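Local coordinates for protein DR2417 (Deinococcus radiodurans, PDB 4XWW) that probably degrades and matures RNA as a metal-dependent 5'-3' exonuclease, and possibly an endonuclease, of the metallo-beta-lactamase superfamily, at residues G31-V36 and E87-G92; M58-I63 and D466-R471; L62-I67 and V453-L458; L93-A98 and S120-Q125. One frame throughout, in Å; residues are numbered along the deposited sequence.

Contact 1 (G31-V36 and E87-G92); sequences GKNITV and EDHIGG. With ZN (zinc ion), chain F; nucleotides of chain C.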
# COMPACT_ATOMS: atom_id res chain seq x y z
N GLY A 31 -0.96 8.11 -15.06
CA GLY A 31 -1.84 7.19 -15.77
C GLY A 31 -2.81 7.87 -16.73
O GLY A 31 -3.02 9.10 -16.67
N LYS A 32 -3.40 7.03 -17.58
CA LYS A 32 -4.32 7.40 -18.67
C LYS A 32 -4.03 8.74 -19.34
O LYS A 32 -4.90 9.60 -19.45
CB LYS A 32 -5.80 7.35 -18.20
CG LYS A 32 -6.20 8.24 -17.01
CD LYS A 32 -7.69 7.93 -16.64
CE LYS A 32 -8.11 8.57 -15.31
NZ LYS A 32 -8.06 10.07 -15.39
N ASN A 33 -2.80 8.87 -19.82
CA ASN A 33 -2.37 10.07 -20.51
C ASN A 33 -3.13 10.30 -21.81
O ASN A 33 -3.26 9.39 -22.63
CB ASN A 33 -0.87 9.98 -20.75
CG ASN A 33 -0.09 10.01 -19.46
OD1 ASN A 33 0.05 11.05 -18.86
ND2 ASN A 33 0.38 8.86 -19.00
N ILE A 34 -3.62 11.53 -21.98
CA ILE A 34 -4.24 11.94 -23.23
C ILE A 34 -4.36 13.47 -23.22
O ILE A 34 -4.93 14.07 -22.31
CB ILE A 34 -5.62 11.28 -23.47
CG1 ILE A 34 -6.29 11.91 -24.71
CG2 ILE A 34 -6.53 11.37 -22.22
CD1 ILE A 34 -7.48 11.12 -25.26
N THR A 35 -3.78 14.08 -24.25
CA THR A 35 -3.70 15.53 -24.33
C THR A 35 -4.22 16.01 -25.69
O THR A 35 -3.83 15.50 -26.75
CB THR A 35 -2.27 16.03 -24.13
OG1 THR A 35 -1.75 15.47 -22.91
CG2 THR A 35 -2.22 17.55 -24.04
N VAL A 36 -5.11 16.99 -25.62
CA VAL A 36 -5.73 17.58 -26.79
C VAL A 36 -5.09 18.93 -27.05
O VAL A 36 -4.90 19.73 -26.13
CB VAL A 36 -7.26 17.73 -26.58
CG1 VAL A 36 -7.89 18.54 -27.68
CG2 VAL A 36 -7.90 16.35 -26.49
N GLU A 87 1.31 1.06 -21.43
CA GLU A 87 -0.13 0.98 -21.26
C GLU A 87 -0.75 2.28 -20.78
O GLU A 87 -1.91 2.52 -21.08
CB GLU A 87 -0.49 -0.15 -20.28
CG GLU A 87 -0.34 -1.54 -20.89
CD GLU A 87 -1.42 -1.91 -21.87
OE1 GLU A 87 -2.41 -1.18 -22.00
OE2 GLU A 87 -1.27 -2.96 -22.52
N ASP A 88 -0.02 3.11 -20.04
CA ASP A 88 -0.63 4.38 -19.64
C ASP A 88 -0.55 5.43 -20.74
O ASP A 88 -0.91 6.60 -20.53
CB ASP A 88 -0.01 4.91 -18.35
CG ASP A 88 1.42 5.35 -18.52
OD1 ASP A 88 2.19 4.62 -19.18
OD2 ASP A 88 1.77 6.41 -17.96
N HIS A 89 -0.11 5.02 -21.94
CA HIS A 89 -0.22 5.90 -23.11
C HIS A 89 -1.00 5.28 -24.27
O HIS A 89 -1.52 6.02 -25.09
CB HIS A 89 1.18 6.33 -23.57
CG HIS A 89 1.93 7.08 -22.51
ND1 HIS A 89 2.07 8.45 -22.54
CD2 HIS A 89 2.51 6.66 -21.37
CE1 HIS A 89 2.75 8.83 -21.48
NE2 HIS A 89 3.03 7.77 -20.75
N ILE A 90 -1.12 3.96 -24.33
CA ILE A 90 -1.90 3.36 -25.42
C ILE A 90 -3.06 2.46 -24.99
O ILE A 90 -3.84 2.03 -25.83
CB ILE A 90 -1.01 2.54 -26.38
CG1 ILE A 90 -0.32 1.39 -25.66
CG2 ILE A 90 0.05 3.44 -26.98
CD1 ILE A 90 0.14 0.29 -26.58
N GLY A 91 -3.17 2.19 -23.70
CA GLY A 91 -4.14 1.20 -23.23
C GLY A 91 -5.60 1.55 -23.39
O GLY A 91 -6.45 0.65 -23.40
N GLY A 92 -5.91 2.83 -23.52
CA GLY A 92 -7.27 3.26 -23.74
C GLY A 92 -7.71 3.35 -25.20
O GLY A 92 -8.87 3.60 -25.48
ZN ZN F . 3.68 7.16 -18.77
P U C 4 3.68 -1.65 -19.62
OP1 U C 4 4.92 -2.15 -20.26
OP2 U C 4 2.98 -0.47 -20.18
O5' U C 4 2.69 -2.89 -19.56
C5' U C 4 1.54 -2.90 -18.69
C4' U C 4 1.83 -3.69 -17.44
O4' U C 4 0.86 -3.32 -16.42
C3' U C 4 1.72 -5.21 -17.58
O3' U C 4 2.97 -5.79 -17.97
C2' U C 4 1.18 -5.62 -16.21
O2' U C 4 2.14 -5.60 -15.18
C1' U C 4 0.21 -4.48 -15.94
N1 U C 4 -1.07 -4.62 -16.65
C2 U C 4 -2.16 -5.06 -15.94
O2 U C 4 -2.10 -5.34 -14.75
N3 U C 4 -3.32 -5.17 -16.66
C4 U C 4 -3.50 -4.89 -18.00
O4 U C 4 -4.61 -5.04 -18.51
C5 U C 4 -2.32 -4.43 -18.67
C6 U C 4 -1.17 -4.31 -17.99
P U C 3 5.39 3.87 -16.54
OP1 U C 3 6.80 4.28 -16.72
OP2 U C 3 4.30 4.74 -17.04
O5' U C 3 5.23 2.42 -17.18
C5' U C 3 6.02 1.32 -16.68
C4' U C 3 5.15 0.09 -16.56
O4' U C 3 4.48 0.10 -15.27
C3' U C 3 4.06 -0.03 -17.62
O3' U C 3 3.99 -1.37 -18.09
C2' U C 3 2.79 0.34 -16.85
O2' U C 3 1.62 -0.27 -17.36
C1' U C 3 3.11 -0.18 -15.46
N1 U C 3 2.35 0.49 -14.40
C2 U C 3 1.70 -0.30 -13.48
O2 U C 3 1.74 -1.52 -13.50
N3 U C 3 0.99 0.39 -12.52
C4 U C 3 0.87 1.76 -12.40
O4 U C 3 0.20 2.23 -11.48
C5 U C 3 1.58 2.51 -13.39
C6 U C 3 2.27 1.86 -14.34
O HOH W 1 5.51 6.31 -18.94
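Two hydrogen bonds from Asn33 converge on the carbonyl oxygen of Asp88, a worked case of a second-shell amide holding the backbone that carries metal ligands. The main-chain bond, Asn33 N to Asp88 O, is 3.0 Å long. The side-chain bond, Asn33 ND2 to Asp88 O, has the same length of 3.0 Å but comes from above the carbonyl plane, on the face opposite the first donor. CG of Asn33 stands beside its own backbone N (chi1 -66°), which carries the amide back over the same oxygen. Asn33 ND2 also lies 3.0 Å from Asp88 OD2, at an angle too poor for a hydrogen bond.

The same side chain also packs on His89: CB lies over the ring face as a CH-pi contact, and the amide, its plane 16° from that of the imidazole, sets ND2 above the ring toward its rim.

Metal bonds make up the third group. Asp88 OD2 and His89 NE2 each bind zinc at 2.2 Å, with His403 and a water completing the ligands observed; that water donates to OP2 of U3 of the RNA chain. Asp47 accepts from His89 ND1, so both ring nitrogens are engaged. One residue before Asp88, at the start of the helix, Glu87 N donates to OP2 of U4 of the RNA chain at 2.6 Å, an almost straight bond (172°).

The helix 87-90 thus meets the loop leading into strand 34-39 within the metallo-beta-lactamase fold. Helix 109-122 packs on Ile90, while Ile34 reaches Pro65 of strand 62-65 and Leu70 of helix 68-72.

Contact 2 (M58-I63 and D466-R471); sequences MGIDLI and DVLLDR. With MN (manganese (II) ion), chain G.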
# COMPACT_ATOMS: atom_id res chain seq x y z
N MET A 58 -12.47 -1.08 -5.87
CA MET A 58 -12.44 -2.53 -5.80
C MET A 58 -13.17 -3.21 -6.94
O MET A 58 -14.24 -2.78 -7.37
CB MET A 58 -13.00 -2.99 -4.46
CG MET A 58 -12.07 -2.67 -3.31
SD MET A 58 -12.81 -3.03 -1.71
CE MET A 58 -13.98 -1.71 -1.65
N GLY A 59 -12.57 -4.29 -7.42
CA GLY A 59 -13.21 -5.14 -8.40
C GLY A 59 -13.00 -4.72 -9.84
O GLY A 59 -13.20 -5.53 -10.74
N ILE A 60 -12.59 -3.48 -10.09
CA ILE A 60 -12.48 -3.05 -11.48
C ILE A 60 -11.11 -3.40 -12.07
O ILE A 60 -10.13 -3.56 -11.34
CB ILE A 60 -12.75 -1.53 -11.68
CG1 ILE A 60 -11.56 -0.68 -11.22
CG2 ILE A 60 -14.09 -1.10 -11.05
CD1 ILE A 60 -11.74 0.80 -11.51
N ASP A 61 -11.06 -3.52 -13.39
CA ASP A 61 -9.85 -3.98 -14.07
C ASP A 61 -8.94 -2.84 -14.53
O ASP A 61 -7.73 -2.89 -14.33
CB ASP A 61 -10.22 -4.85 -15.27
CG ASP A 61 -11.09 -6.02 -14.88
OD1 ASP A 61 -10.87 -6.60 -13.80
OD2 ASP A 61 -12.01 -6.36 -15.65
N LEU A 62 -9.52 -1.83 -15.17
CA LEU A 62 -8.73 -0.69 -15.61
C LEU A 62 -9.60 0.56 -15.75
O LEU A 62 -10.81 0.49 -15.64
CB LEU A 62 -8.03 -1.01 -16.94
CG LEU A 62 -8.93 -1.49 -18.08
CD1 LEU A 62 -9.17 -0.39 -19.13
CD2 LEU A 62 -8.34 -2.74 -18.73
N ILE A 63 -8.95 1.69 -15.97
CA ILE A 63 -9.64 2.97 -16.05
C ILE A 63 -9.25 3.66 -17.37
O ILE A 63 -8.09 3.72 -17.72
CB ILE A 63 -9.29 3.88 -14.85
CG1 ILE A 63 -9.54 3.14 -13.53
CG2 ILE A 63 -10.07 5.18 -14.94
CD1 ILE A 63 -8.95 3.83 -12.30
N ASP A 466 -20.86 5.25 -7.35
CA ASP A 466 -21.95 4.82 -6.47
C ASP A 466 -21.88 3.31 -6.23
O ASP A 466 -22.05 2.84 -5.11
CB ASP A 466 -23.31 5.21 -7.06
CG ASP A 466 -23.60 6.70 -6.93
OD1 ASP A 466 -22.90 7.38 -6.15
OD2 ASP A 466 -24.53 7.18 -7.59
N VAL A 467 -21.62 2.57 -7.30
CA VAL A 467 -21.46 1.12 -7.21
C VAL A 467 -20.25 0.76 -6.33
O VAL A 467 -20.33 -0.16 -5.50
CB VAL A 467 -21.28 0.49 -8.61
CG1 VAL A 467 -20.99 -1.00 -8.50
CG2 VAL A 467 -22.49 0.75 -9.49
N LEU A 468 -19.15 1.48 -6.51
CA LEU A 468 -17.94 1.22 -5.74
C LEU A 468 -18.14 1.46 -4.25
O LEU A 468 -17.64 0.70 -3.42
CB LEU A 468 -16.79 2.10 -6.23
CG LEU A 468 -16.27 1.83 -7.63
CD1 LEU A 468 -15.03 2.68 -7.87
CD2 LEU A 468 -15.96 0.36 -7.81
N LEU A 469 -18.85 2.53 -3.92
CA LEU A 469 -19.12 2.90 -2.53
C LEU A 469 -19.86 1.78 -1.83
O LEU A 469 -19.58 1.46 -0.67
CB LEU A 469 -19.91 4.21 -2.47
CG LEU A 469 -20.33 4.76 -1.11
CD1 LEU A 469 -20.47 6.27 -1.20
CD2 LEU A 469 -21.64 4.15 -0.63
N ASP A 470 -20.81 1.19 -2.53
CA ASP A 470 -21.53 0.03 -2.03
C ASP A 470 -20.54 -1.12 -1.80
O ASP A 470 -20.60 -1.77 -0.76
CB ASP A 470 -22.63 -0.40 -3.01
CG ASP A 470 -23.78 0.61 -3.07
OD1 ASP A 470 -23.82 1.54 -2.23
OD2 ASP A 470 -24.64 0.48 -3.96
N ARG A 471 -19.63 -1.34 -2.74
CA ARG A 471 -18.60 -2.37 -2.58
C ARG A 471 -17.75 -2.14 -1.32
O ARG A 471 -17.45 -3.10 -0.60
CB ARG A 471 -17.69 -2.43 -3.82
CG ARG A 471 -18.34 -3.12 -5.02
CD ARG A 471 -17.43 -3.18 -6.25
NE ARG A 471 -18.15 -3.70 -7.41
CZ ARG A 471 -17.64 -3.79 -8.63
NH1 ARG A 471 -16.39 -3.40 -8.87
NH2 ARG A 471 -18.38 -4.28 -9.62
MN MN G . -13.97 -7.36 -11.81
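This is a loop-to-helix contact in which Arg471 and Leu468, from helix 465-477, meet the Met58-Ile60 loop just ahead of strand 62-65. It joins parts of the chain some 400 residues apart, next to a manganese site and close to the second subunit. Its one direct hydrogen bond illustrates how an arginine can hold a loop backbone: NH1 of Arg471 donates to Met58 O at 2.7 Å, lying in the carbonyl plane on a lone pair, while the oxygen sits at the edge of the guanidinium. The arginine chain is extended from CG to NE, a straight reach from the helix to the loop.

Apolar atoms fill in around this bond. Leu468 CD2 lies 3.6 Å from Met58 O and 4.0 Å from Ile60 CG2, the leucine and isoleucine side chains crossing at about a right angle. Met58 bends at chi3 (-72°), bringing its CE against the main-chain carbonyl group of Arg471, 3.8 Å from Arg471 C.

Gly59 O binds manganese at 2.3 Å, and Asp456 supplies the second protein ligand. Arg471 NH2 forms a salt bridge with that same Asp456, and its NE donates to Gly498 O of the second subunit. One guanidinium therefore grips the loop, a metal ligand and the dimer partner; its positive charge probably helps offset the aspartate and keep the carboxylate oriented toward the metal.

Contact 3 (L62-I67 and V453-L458); sequences LIVPRI and VYVDGL. With MN (manganese (II) ion), chain G.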
# COMPACT_ATOMS: atom_id res chain seq x y z
N LEU A 62 -9.52 -1.83 -15.17
CA LEU A 62 -8.73 -0.69 -15.61
C LEU A 62 -9.60 0.56 -15.75
O LEU A 62 -10.81 0.49 -15.64
CB LEU A 62 -8.03 -1.01 -16.94
CG LEU A 62 -8.93 -1.49 -18.08
CD1 LEU A 62 -9.17 -0.39 -19.13
CD2 LEU A 62 -8.34 -2.74 -18.73
N ILE A 63 -8.95 1.69 -15.97
CA ILE A 63 -9.64 2.97 -16.05
C ILE A 63 -9.25 3.66 -17.37
O ILE A 63 -8.09 3.72 -17.72
CB ILE A 63 -9.29 3.88 -14.85
CG1 ILE A 63 -9.54 3.14 -13.53
CG2 ILE A 63 -10.07 5.18 -14.94
CD1 ILE A 63 -8.95 3.83 -12.30
N VAL A 64 -10.22 4.20 -18.09
CA VAL A 64 -9.94 4.89 -19.34
C VAL A 64 -10.52 6.29 -19.25
O VAL A 64 -11.37 6.55 -18.40
CB VAL A 64 -10.51 4.11 -20.54
CG1 VAL A 64 -9.81 2.78 -20.66
CG2 VAL A 64 -12.01 3.95 -20.43
N PRO A 65 -10.06 7.21 -20.11
CA PRO A 65 -10.50 8.60 -19.96
C PRO A 65 -11.90 8.84 -20.47
O PRO A 65 -12.34 8.19 -21.42
CB PRO A 65 -9.48 9.40 -20.80
CG PRO A 65 -8.40 8.45 -21.18
CD PRO A 65 -9.01 7.07 -21.13
N ARG A 66 -12.60 9.77 -19.83
CA ARG A 66 -13.83 10.33 -20.39
C ARG A 66 -13.47 11.10 -21.65
O ARG A 66 -12.57 11.93 -21.63
CB ARG A 66 -14.52 11.25 -19.39
CG ARG A 66 -15.42 10.52 -18.37
CD ARG A 66 -16.85 11.08 -18.42
NE ARG A 66 -16.99 12.23 -17.53
CZ ARG A 66 -17.86 13.21 -17.69
NH1 ARG A 66 -17.90 14.21 -16.82
NH2 ARG A 66 -18.70 13.21 -18.72
N ILE A 67 -14.18 10.85 -22.75
CA ILE A 67 -13.85 11.52 -24.00
C ILE A 67 -15.01 12.36 -24.51
O ILE A 67 -15.09 12.63 -25.72
CB ILE A 67 -13.42 10.52 -25.10
CG1 ILE A 67 -14.50 9.47 -25.36
CG2 ILE A 67 -12.07 9.88 -24.75
CD1 ILE A 67 -14.30 8.70 -26.66
N VAL A 453 -13.54 6.60 -16.57
CA VAL A 453 -14.55 5.60 -16.93
C VAL A 453 -14.01 4.24 -16.52
O VAL A 453 -12.91 3.86 -16.94
CB VAL A 453 -14.88 5.60 -18.42
CG1 VAL A 453 -15.93 4.53 -18.73
CG2 VAL A 453 -15.37 6.98 -18.89
N TYR A 454 -14.75 3.51 -15.68
CA TYR A 454 -14.26 2.22 -15.20
C TYR A 454 -14.58 1.08 -16.16
O TYR A 454 -15.66 1.02 -16.73
CB TYR A 454 -14.83 1.89 -13.82
CG TYR A 454 -14.57 2.96 -12.79
CD1 TYR A 454 -13.36 3.64 -12.76
CD2 TYR A 454 -15.53 3.30 -11.85
CE1 TYR A 454 -13.11 4.63 -11.82
CE2 TYR A 454 -15.29 4.28 -10.91
CZ TYR A 454 -14.08 4.94 -10.90
OH TYR A 454 -13.85 5.92 -9.96
N VAL A 455 -13.62 0.18 -16.31
CA VAL A 455 -13.82 -1.07 -17.03
C VAL A 455 -13.78 -2.23 -16.04
O VAL A 455 -12.83 -2.38 -15.28
CB VAL A 455 -12.75 -1.27 -18.12
CG1 VAL A 455 -12.97 -2.59 -18.84
CG2 VAL A 455 -12.78 -0.11 -19.11
N ASP A 456 -14.83 -3.04 -16.05
CA ASP A 456 -14.96 -4.17 -15.14
C ASP A 456 -15.53 -5.34 -15.92
O ASP A 456 -16.71 -5.36 -16.21
CB ASP A 456 -15.87 -3.80 -13.97
CG ASP A 456 -15.70 -4.73 -12.78
OD1 ASP A 456 -15.02 -5.77 -12.90
OD2 ASP A 456 -16.28 -4.42 -11.72
N GLY A 457 -14.68 -6.29 -16.28
CA GLY A 457 -15.10 -7.36 -17.15
C GLY A 457 -15.34 -6.82 -18.55
O GLY A 457 -14.47 -6.17 -19.13
N LEU A 458 -16.52 -7.07 -19.08
CA LEU A 458 -16.89 -6.58 -20.40
C LEU A 458 -17.56 -5.21 -20.30
O LEU A 458 -17.72 -4.51 -21.30
CB LEU A 458 -17.83 -7.57 -21.09
CG LEU A 458 -17.29 -8.97 -21.36
CD1 LEU A 458 -18.44 -9.91 -21.68
CD2 LEU A 458 -16.29 -8.93 -22.51
MN MN G . -13.97 -7.36 -11.81
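Leu62 and Val455 lie side by side on one face of an antiparallel beta ladder, where strand 62-65 is an outer strand, within this chain, of a three-stranded sheet and strand 452-456 its middle one. Leu62 and Val64 form hydrogen-bonded pairs with Val455 and Val453; Ile63 and Tyr454, between them, form a non-hydrogen-bonded pair. The four backbone bonds include a weak one, Leu62 N to Val455 O at 3.4 Å. At this end the ladder has a classic beta bulge, Asp61 and Leu62 both facing Val455.

From CB, the side chain of Leu62 turns between its backbone N and carbonyl carbon (chi1 54°). CG then reaches Val455 CB at 3.8 Å, and CD1 goes further, touching Val455 CG2 at 3.6 Å. Tyr95 of helix 93-97 packs over Leu62, Val64 and Val455. On the other face Ile63 CG1 meets the edge of the Tyr454 ring at CD1, while the tyrosine hydroxyl is hydrogen-bonded to Asp465.

Beyond the pairing, Val453 CG2 is crossed by Arg66 CG at 3.6 Å, and the arginine's charged end turns to Asp68. The far end of strand 452-456 delivers a metal ligand: Asp456 OD1 binds manganese at 2.2 Å.

Contact 4 (L93-A98 and S120-Q125); sequences LPYIFA and SEFGLQ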
# COMPACT_ATOMS: atom_id res chain seq x y z
N LEU A 93 -6.78 3.16 -26.13
CA LEU A 93 -7.09 3.36 -27.55
C LEU A 93 -8.21 2.46 -28.12
O LEU A 93 -9.03 2.94 -28.91
CB LEU A 93 -5.80 3.22 -28.38
CG LEU A 93 -4.78 4.31 -28.05
CD1 LEU A 93 -3.45 4.11 -28.76
CD2 LEU A 93 -5.34 5.70 -28.37
N PRO A 94 -8.29 1.18 -27.72
CA PRO A 94 -9.42 0.36 -28.18
C PRO A 94 -10.78 0.98 -27.83
O PRO A 94 -11.69 1.00 -28.65
CB PRO A 94 -9.23 -0.96 -27.43
CG PRO A 94 -7.79 -1.03 -27.16
CD PRO A 94 -7.35 0.38 -26.90
N TYR A 95 -10.88 1.49 -26.61
CA TYR A 95 -12.11 2.12 -26.13
C TYR A 95 -12.37 3.47 -26.80
O TYR A 95 -13.50 3.76 -27.19
CB TYR A 95 -12.04 2.27 -24.61
CG TYR A 95 -11.71 0.96 -23.93
CD1 TYR A 95 -10.39 0.59 -23.71
CD2 TYR A 95 -12.72 0.07 -23.55
CE1 TYR A 95 -10.08 -0.62 -23.10
CE2 TYR A 95 -12.42 -1.13 -22.95
CZ TYR A 95 -11.10 -1.47 -22.72
OH TYR A 95 -10.79 -2.67 -22.12
N ILE A 96 -11.32 4.26 -26.95
CA ILE A 96 -11.42 5.58 -27.58
C ILE A 96 -11.64 5.48 -29.10
O ILE A 96 -12.58 6.10 -29.63
CB ILE A 96 -10.15 6.43 -27.26
CG1 ILE A 96 -10.02 6.67 -25.74
CG2 ILE A 96 -10.17 7.75 -28.07
CD1 ILE A 96 -8.64 7.11 -25.29
N PHE A 97 -10.81 4.72 -29.81
CA PHE A 97 -10.91 4.67 -31.28
C PHE A 97 -12.26 4.09 -31.74
O PHE A 97 -12.75 4.46 -32.80
CB PHE A 97 -9.77 3.85 -31.90
CG PHE A 97 -8.43 4.53 -31.90
CD1 PHE A 97 -8.31 5.90 -31.67
CD2 PHE A 97 -7.27 3.81 -32.15
CE1 PHE A 97 -7.07 6.53 -31.67
CE2 PHE A 97 -6.02 4.42 -32.15
CZ PHE A 97 -5.92 5.79 -31.92
N ALA A 98 -12.85 3.19 -30.95
CA ALA A 98 -14.13 2.58 -31.35
C ALA A 98 -15.26 3.61 -31.42
O ALA A 98 -16.25 3.40 -32.13
CB ALA A 98 -14.50 1.45 -30.40
N SER A 120 -6.34 -5.60 -32.71
CA SER A 120 -6.72 -6.91 -33.22
C SER A 120 -7.53 -7.70 -32.20
O SER A 120 -8.58 -8.26 -32.54
CB SER A 120 -5.47 -7.69 -33.63
OG SER A 120 -5.83 -8.97 -34.12
N GLU A 121 -7.05 -7.75 -30.96
CA GLU A 121 -7.75 -8.44 -29.87
C GLU A 121 -9.18 -7.94 -29.73
O GLU A 121 -10.09 -8.70 -29.36
CB GLU A 121 -7.03 -8.24 -28.53
CG GLU A 121 -5.58 -8.69 -28.50
CD GLU A 121 -5.41 -10.16 -28.15
OE1 GLU A 121 -6.39 -10.79 -27.70
OE2 GLU A 121 -4.29 -10.68 -28.33
N PHE A 122 -9.38 -6.66 -30.03
CA PHE A 122 -10.68 -6.03 -29.88
C PHE A 122 -11.52 -6.09 -31.14
O PHE A 122 -12.69 -5.71 -31.11
CB PHE A 122 -10.52 -4.58 -29.44
CG PHE A 122 -10.53 -4.41 -27.96
CD1 PHE A 122 -9.50 -4.92 -27.19
CD2 PHE A 122 -11.57 -3.76 -27.33
CE1 PHE A 122 -9.50 -4.78 -25.81
CE2 PHE A 122 -11.58 -3.60 -25.96
CZ PHE A 122 -10.54 -4.12 -25.20
N GLY A 123 -10.93 -6.57 -32.23
CA GLY A 123 -11.65 -6.66 -33.49
C GLY A 123 -11.83 -5.33 -34.20
O GLY A 123 -12.58 -5.25 -35.16
N LEU A 124 -11.14 -4.30 -33.72
CA LEU A 124 -11.24 -2.98 -34.35
C LEU A 124 -10.53 -2.95 -35.69
O LEU A 124 -9.35 -3.29 -35.80
CB LEU A 124 -10.67 -1.89 -33.44
CG LEU A 124 -11.67 -1.11 -32.60
CD1 LEU A 124 -11.08 0.21 -32.14
CD2 LEU A 124 -12.96 -0.87 -33.36
N GLN A 125 -11.27 -2.53 -36.71
CA GLN A 125 -10.80 -2.60 -38.09
C GLN A 125 -10.55 -1.22 -38.69
O GLN A 125 -11.15 -0.22 -38.29
CB GLN A 125 -11.81 -3.36 -38.94
CG GLN A 125 -12.05 -4.80 -38.50
CD GLN A 125 -11.02 -5.75 -39.06
OE1 GLN A 125 -10.17 -6.28 -38.34
NE2 GLN A 125 -11.08 -5.98 -40.37
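The helical turn 93-97 faces the C-terminal end of helix 109-122, with Pro94 nearest Phe122 and Ala98 nearest Leu124, and between these two Gly123 takes a positive phi (76°) in a Schellman motif that ends the longer helix. No hydrogen bond crosses the contact, which rests on rings and methyls.

Phe122 carries the aromatic half of the contact. Pro94 CB stands over the centre of its ring, 3.6 Å from the centroid, in a CH-pi contact. The same ring presents its edge to the face of Tyr95: centroids are 5.2 Å apart and planes 74° apart, a T-shaped pair, with CZ of Phe122 lying 3.7 Å from CZ of Tyr95. The tyrosine oxygen comes to the phenyl edge, 3.4 Å from Phe122 CZ.

Leu124, beyond the helix end, makes the aliphatic half, inserting CD1 against the backbone from Pro94 to Ala98. It meets Pro94 O at 3.6 Å and Phe97 CB at 3.9 Å, and both its methyls approach CB of Ala98. Phe97 itself packs edge-to-face with Trp80 of strand 77-82.

The two helices are linked through strand 104-107, a neighbour of strand 77-82 in the metallo-beta-lactamase sheet. The arrangement is that of a Schellman-capped helix whose flanking Phe122 and Leu124 close against a neighbouring helix of this fold.

How the contacts relate
Contacts 1, 2 and 3 are largely buried, whereas contact 4 lies partly at the surface. Contacts 2 and 3 share Leu62 and Ile63 and divide a manganese site, one giving a backbone oxygen and the other a carboxylate; both also touch the second subunit. Contact 1 serves the zinc centre with metal ligands and amide hydrogen bonds, while contact 4 has neither metal nor hydrogen bond across it. The middle of the set is strand 62-65: its Ile63 packs on Lys32 and its Val64 on Gly92, both of contact 1, and just past it Ile67 meets Ile96 of contact 4. Helices 87-90 and 93-97 follow each other, connecting the probably catalytic zinc site of contact 1 to the aromatic packing of contact 4.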